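Local coordinates for protein tRNA (adenine(58)-N(1))-methyltransferase TrmI (Thermus thermophilus, PDB 2PWY) that transfers a methyl group from S-adenosyl-L-methionine to N1 of adenosine 58 in tRNA, working as a homotetramer needed for growth at extreme temperatures, at residues Q136-R139 and N140-F144; V235-P238 and R239-Q242. All blocks are in the same frame, centred on the assembly; numbering follows the deposited sequence.

Contact 1: Q136-R139 and N140-F144; sequences QAER and NVRAF
Gln136 sends CG anti to its own backbone N (chi1 -172°) and then bends at chi2, and this fold brings its amide back over the next turn to meet Asn140, whose CG sits beside its backbone N. NE2 of Gln136 donates to OD1 of Asn140 at 2.9 Å. The bond is not straight, 144° at the hydrogen, and the donor stands above the carbonyl plane of Asn140 rather than on a lone pair; the two amide planes are turned 55° apart. The same Gln136 amide works through its oxygen: OE1 takes a hydrogen bond of 3.1 Å from NH2 of Arg139 and lies in the guanidinium plane. The Asn140 amide is held at both its polar atoms: OD1 by Gln136, and ND2 by the backbone oxygens of Lys74 and Ser107, the latter a residue that binds S-adenosyl-L-methionine. All this happens on helix 131-144, the helical crossover of the beta-alpha-beta unit between strands 123-128 and 150-154 in the Rossmann-like methyltransferase domain. Its i to i+4 backbone bonds run regularly here, as from Val141 N to Ala137 O at 2.9 Å. On another side of the helix Glu138 and Arg142 run alongside each other in the same direction. Their salt bridge, OE1 of Glu138 to NH1 of Arg142 at 3.4 Å, rests on charge alone, the oxygen lying well out of the guanidinium plane. CB of Glu138 lies over one face of that guanidinium, 3.8 Å above its plane and displaced toward the rim, while a water at its edge accepts from NH1 and donates to Glu138 OE1.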
loop_
_atom_site.group_PDB
_atom_site.type_symbol
_atom_site.label_atom_id
_atom_site.label_comp_id
_atom_site.label_asym_id
_atom_site.label_seq_id
_atom_site.Cartn_x
_atom_site.Cartn_y
_atom_site.Cartn_z
ATOM N N GLN A 136 -10.663 -10.457 -32.152
ATOM C CA GLN A 136 -9.591 -10.967 -31.287
ATOM C C GLN A 136 -10.163 -11.472 -29.961
ATOM O O GLN A 136 -9.765 -12.535 -29.468
ATOM C CB GLN A 136 -8.510 -9.905 -31.034
ATOM C CG GLN A 136 -7.260 -10.435 -30.296
ATOM C CD GLN A 136 -6.593 -11.599 -31.022
ATOM O OE1 GLN A 136 -6.303 -11.507 -32.217
ATOM N NE2 GLN A 136 -6.350 -12.697 -30.306
ATOM N N ALA A 137 -11.110 -10.717 -29.402
ATOM C CA ALA A 137 -11.735 -11.104 -28.131
ATOM C C ALA A 137 -12.413 -12.460 -28.273
ATOM O O ALA A 137 -12.243 -13.336 -27.429
ATOM C CB ALA A 137 -12.729 -10.053 -27.670
ATOM N N GLU A 138 -13.170 -12.633 -29.352
ATOM C CA GLU A 138 -13.834 -13.908 -29.604
ATOM C C GLU A 138 -12.821 -15.047 -29.720
ATOM O O GLU A 138 -13.026 -16.096 -29.120
ATOM C CB GLU A 138 -14.767 -13.813 -30.820
ATOM C CG GLU A 138 -15.937 -12.844 -30.581
ATOM C CD GLU A 138 -16.900 -12.741 -31.751
ATOM O OE1 GLU A 138 -16.595 -13.291 -32.826
ATOM O OE2 GLU A 138 -17.964 -12.095 -31.599
ATOM N N ARG A 139 -11.725 -14.844 -30.455
ATOM C CA ARG A 139 -10.676 -15.879 -30.538
ATOM C C ARG A 139 -10.122 -16.206 -29.155
ATOM O O ARG A 139 -9.956 -17.384 -28.799
ATOM C CB ARG A 139 -9.533 -15.470 -31.482
ATOM C CG ARG A 139 -9.866 -15.631 -32.972
ATOM C CD ARG A 139 -8.628 -15.457 -33.877
ATOM N NE ARG A 139 -8.161 -14.072 -33.922
ATOM C CZ ARG A 139 -8.637 -13.131 -34.738
ATOM N NH1 ARG A 139 -9.607 -13.407 -35.604
ATOM N NH2 ARG A 139 -8.141 -11.902 -34.676
ATOM N N ASN A 140 -9.840 -15.159 -28.378
ATOM C CA ASN A 140 -9.246 -15.338 -27.052
ATOM C C ASN A 140 -10.154 -16.155 -26.137
ATOM O O ASN A 140 -9.692 -17.070 -25.448
ATOM C CB ASN A 140 -8.920 -13.985 -26.418
ATOM C CG ASN A 140 -7.680 -13.333 -27.020
ATOM O OD1 ASN A 140 -6.900 -13.970 -27.736
ATOM N ND2 ASN A 140 -7.488 -12.059 -26.719
ATOM N N VAL A 141 -11.450 -15.831 -26.154
ATOM C CA VAL A 141 -12.434 -16.523 -25.322
ATOM C C VAL A 141 -12.571 -17.981 -25.771
ATOM O O VAL A 141 -12.523 -18.910 -24.964
ATOM C CB VAL A 141 -13.806 -15.803 -25.367
ATOM C CG1 VAL A 141 -14.896 -16.619 -24.656
ATOM C CG2 VAL A 141 -13.675 -14.409 -24.746
ATOM N N ARG A 142 -12.727 -18.172 -27.076
ATOM C CA ARG A 142 -13.022 -19.502 -27.585
ATOM C C ARG A 142 -11.843 -20.466 -27.421
ATOM O O ARG A 142 -12.048 -21.670 -27.230
ATOM C CB ARG A 142 -13.558 -19.419 -29.014
ATOM C CG ARG A 142 -14.961 -18.800 -29.011
ATOM C CD ARG A 142 -15.367 -18.133 -30.322
ATOM N NE ARG A 142 -16.715 -17.572 -30.187
ATOM C CZ ARG A 142 -17.362 -16.900 -31.135
ATOM N NH1 ARG A 142 -16.799 -16.685 -32.319
ATOM N NH2 ARG A 142 -18.584 -16.440 -30.893
ATOM N N ALA A 143 -10.624 -19.925 -27.432
ATOM C CA ALA A 143 -9.403 -20.725 -27.295
ATOM C C ALA A 143 -9.228 -21.293 -25.889
ATOM O O ALA A 143 -8.466 -22.249 -25.684
ATOM C CB ALA A 143 -8.177 -19.895 -27.683
ATOM N N PHE A 144 -9.937 -20.704 -24.924
ATOM C CA PHE A 144 -9.754 -21.032 -23.510
ATOM C C PHE A 144 -11.007 -21.625 -22.868
ATOM O O PHE A 144 -10.911 -22.362 -21.881
ATOM C CB PHE A 144 -9.368 -19.759 -22.754
ATOM C CG PHE A 144 -8.811 -20.005 -21.384
ATOM C CD1 PHE A 144 -7.484 -20.405 -21.222
ATOM C CD2 PHE A 144 -9.596 -19.820 -20.252
ATOM C CE1 PHE A 144 -6.948 -20.620 -19.943
ATOM C CE2 PHE A 144 -9.068 -20.046 -18.979
ATOM C CZ PHE A 144 -7.739 -20.436 -18.829
HETATM O O HOH W 1 -18.145 -15.272 -34.661
#

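Contact 2: V235-P238 and R239-Q242; sequences VAHP and RFQQ
His237 and Phe240 meet where the backbone leaves an extended path: residues 235-238 run as strand, Arg239 and Phe240 form a short loop, Phe240 with helical angles (-62°/-37°), and the strand resumes at Gln241. This is an interruption in strand 235-243, the second arm of the beta hairpin it makes with strand 216-232. Strand 216-232 pairs through backbone bonds as far as the start of the loop, Glu230 with His237 and Glu228 with Arg239. The jog swings the Phe240 ring back over the imidazole in an offset stack, the planes 20° apart and the centroids 4.0 Å. Each ring lays its rim over the other's face: CZ of Phe240 comes to 3.3 Å from CE1 of His237. The rotation of the imidazole is probably set by ND1, which donates a nearly straight hydrogen bond of 2.7 Å to the backbone O of Pro238; that oxygen lies in the ring plane although the donor stands above the carbonyl plane. A leucine in place of His237 would probably leave the Pro238 oxygen without this donor and the Phe240 ring without its flat partner, freer to turn. Beyond the loop, Gln242 bends at chi2 and brings its amide back towards the turn, where NE2 bonds chiefly to the backbone O of Glu228 and also reaches O of Arg239, a longer bond of 3.2 Å.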
loop_
_atom_site.group_PDB
_atom_site.type_symbol
_atom_site.label_atom_id
_atom_site.label_comp_id
_atom_site.label_asym_id
_atom_site.label_seq_id
_atom_site.Cartn_x
_atom_site.Cartn_y
_atom_site.Cartn_z
ATOM N N VAL A 235 15.995 -15.455 1.617
ATOM C CA VAL A 235 15.444 -14.221 1.049
ATOM C C VAL A 235 13.920 -14.237 1.202
ATOM O O VAL A 235 13.265 -15.248 0.904
ATOM C CB VAL A 235 15.833 -14.046 -0.442
ATOM C CG1 VAL A 235 15.118 -12.841 -1.076
ATOM C CG2 VAL A 235 17.336 -13.900 -0.588
ATOM N N ALA A 236 13.370 -13.135 1.703
ATOM C CA ALA A 236 11.927 -12.988 1.871
ATOM C C ALA A 236 11.605 -11.517 2.050
ATOM O O ALA A 236 11.886 -10.947 3.107
ATOM C CB ALA A 236 11.437 -13.774 3.093
ATOM N N HIS A 237 11.026 -10.903 1.024
ATOM C CA HIS A 237 10.637 -9.495 1.079
ATOM C C HIS A 237 9.591 -9.204 0.017
ATOM O O HIS A 237 9.521 -9.913 -0.991
ATOM C CB HIS A 237 11.853 -8.582 0.849
ATOM C CG HIS A 237 12.590 -8.862 -0.425
ATOM N ND1 HIS A 237 12.178 -8.371 -1.646
ATOM C CD2 HIS A 237 13.718 -9.574 -0.666
ATOM C CE1 HIS A 237 13.009 -8.783 -2.588
ATOM N NE2 HIS A 237 13.963 -9.501 -2.020
ATOM N N PRO A 238 8.768 -8.165 0.233
ATOM C CA PRO A 238 7.912 -7.725 -0.864
ATOM C C PRO A 238 8.768 -7.450 -2.099
ATOM O O PRO A 238 9.891 -6.948 -1.962
ATOM C CB PRO A 238 7.297 -6.436 -0.320
ATOM C CG PRO A 238 7.271 -6.641 1.150
ATOM C CD PRO A 238 8.550 -7.367 1.454
ATOM N N ARG A 239 8.272 -7.799 -3.284
ATOM C CA ARG A 239 9.056 -7.616 -4.509
ATOM C C ARG A 239 9.501 -6.156 -4.657
ATOM O O ARG A 239 8.734 -5.226 -4.367
ATOM C CB ARG A 239 8.293 -8.092 -5.749
ATOM C CG ARG A 239 8.115 -9.592 -5.799
ATOM C CD ARG A 239 7.858 -10.107 -7.220
ATOM N NE ARG A 239 7.552 -11.541 -7.190
ATOM C CZ ARG A 239 8.471 -12.504 -7.127
ATOM N NH1 ARG A 239 9.763 -12.198 -7.115
ATOM N NH2 ARG A 239 8.099 -13.780 -7.084
ATOM N N PHE A 240 10.750 -5.968 -5.077
ATOM C CA PHE A 240 11.336 -4.635 -5.184
ATOM C C PHE A 240 10.571 -3.770 -6.183
ATOM O O PHE A 240 10.397 -2.561 -5.965
ATOM C CB PHE A 240 12.830 -4.720 -5.553
ATOM C CG PHE A 240 13.698 -5.323 -4.469
ATOM C CD1 PHE A 240 13.593 -4.895 -3.143
ATOM C CD2 PHE A 240 14.641 -6.302 -4.783
ATOM C CE1 PHE A 240 14.398 -5.446 -2.145
ATOM C CE2 PHE A 240 15.454 -6.856 -3.796
ATOM C CZ PHE A 240 15.335 -6.422 -2.471
ATOM N N GLN A 241 10.110 -4.406 -7.259
ATOM C CA GLN A 241 9.294 -3.758 -8.279
ATOM C C GLN A 241 7.895 -4.384 -8.330
ATOM O O GLN A 241 7.762 -5.595 -8.526
ATOM C CB GLN A 241 9.982 -3.867 -9.649
ATOM N N GLN A 242 6.867 -3.550 -8.154
ATOM C CA GLN A 242 5.464 -3.988 -8.192
ATOM C C GLN A 242 4.706 -3.256 -9.292
ATOM O O GLN A 242 5.073 -2.136 -9.668
ATOM C CB GLN A 242 4.737 -3.662 -6.880
ATOM C CG GLN A 242 5.382 -4.175 -5.603
ATOM C CD GLN A 242 4.947 -5.576 -5.209
ATOM O OE1 GLN A 242 3.918 -6.101 -5.668
ATOM N NE2 GLN A 242 5.731 -6.186 -4.332
#

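In the fold
Contact 1 and contact 2 lie on opposite sides of the chain's centre, their own centres 34 Å apart and their nearest atoms about 21 Å. Residues 136-144 lie beside the cofactor pocket: the side chain of Ala137 is about 6 Å from the bound S-adenosyl-L-homocysteine and from the Glu128 side chain, and the side chain of Asn140 about 4 Å from that of Ser107; Glu128 and Ser107 both bind cofactor. Residues 235-242 lie away from that site, on the strand that is outermost in the mixed sheet within this chain. There Gln242 pairs antiparallel with a strand of the second subunit, carrying the sheet across the interface, and the backbone N of Ala236 hydrogen-bonds to OD1 of Asn200 of that same subunit.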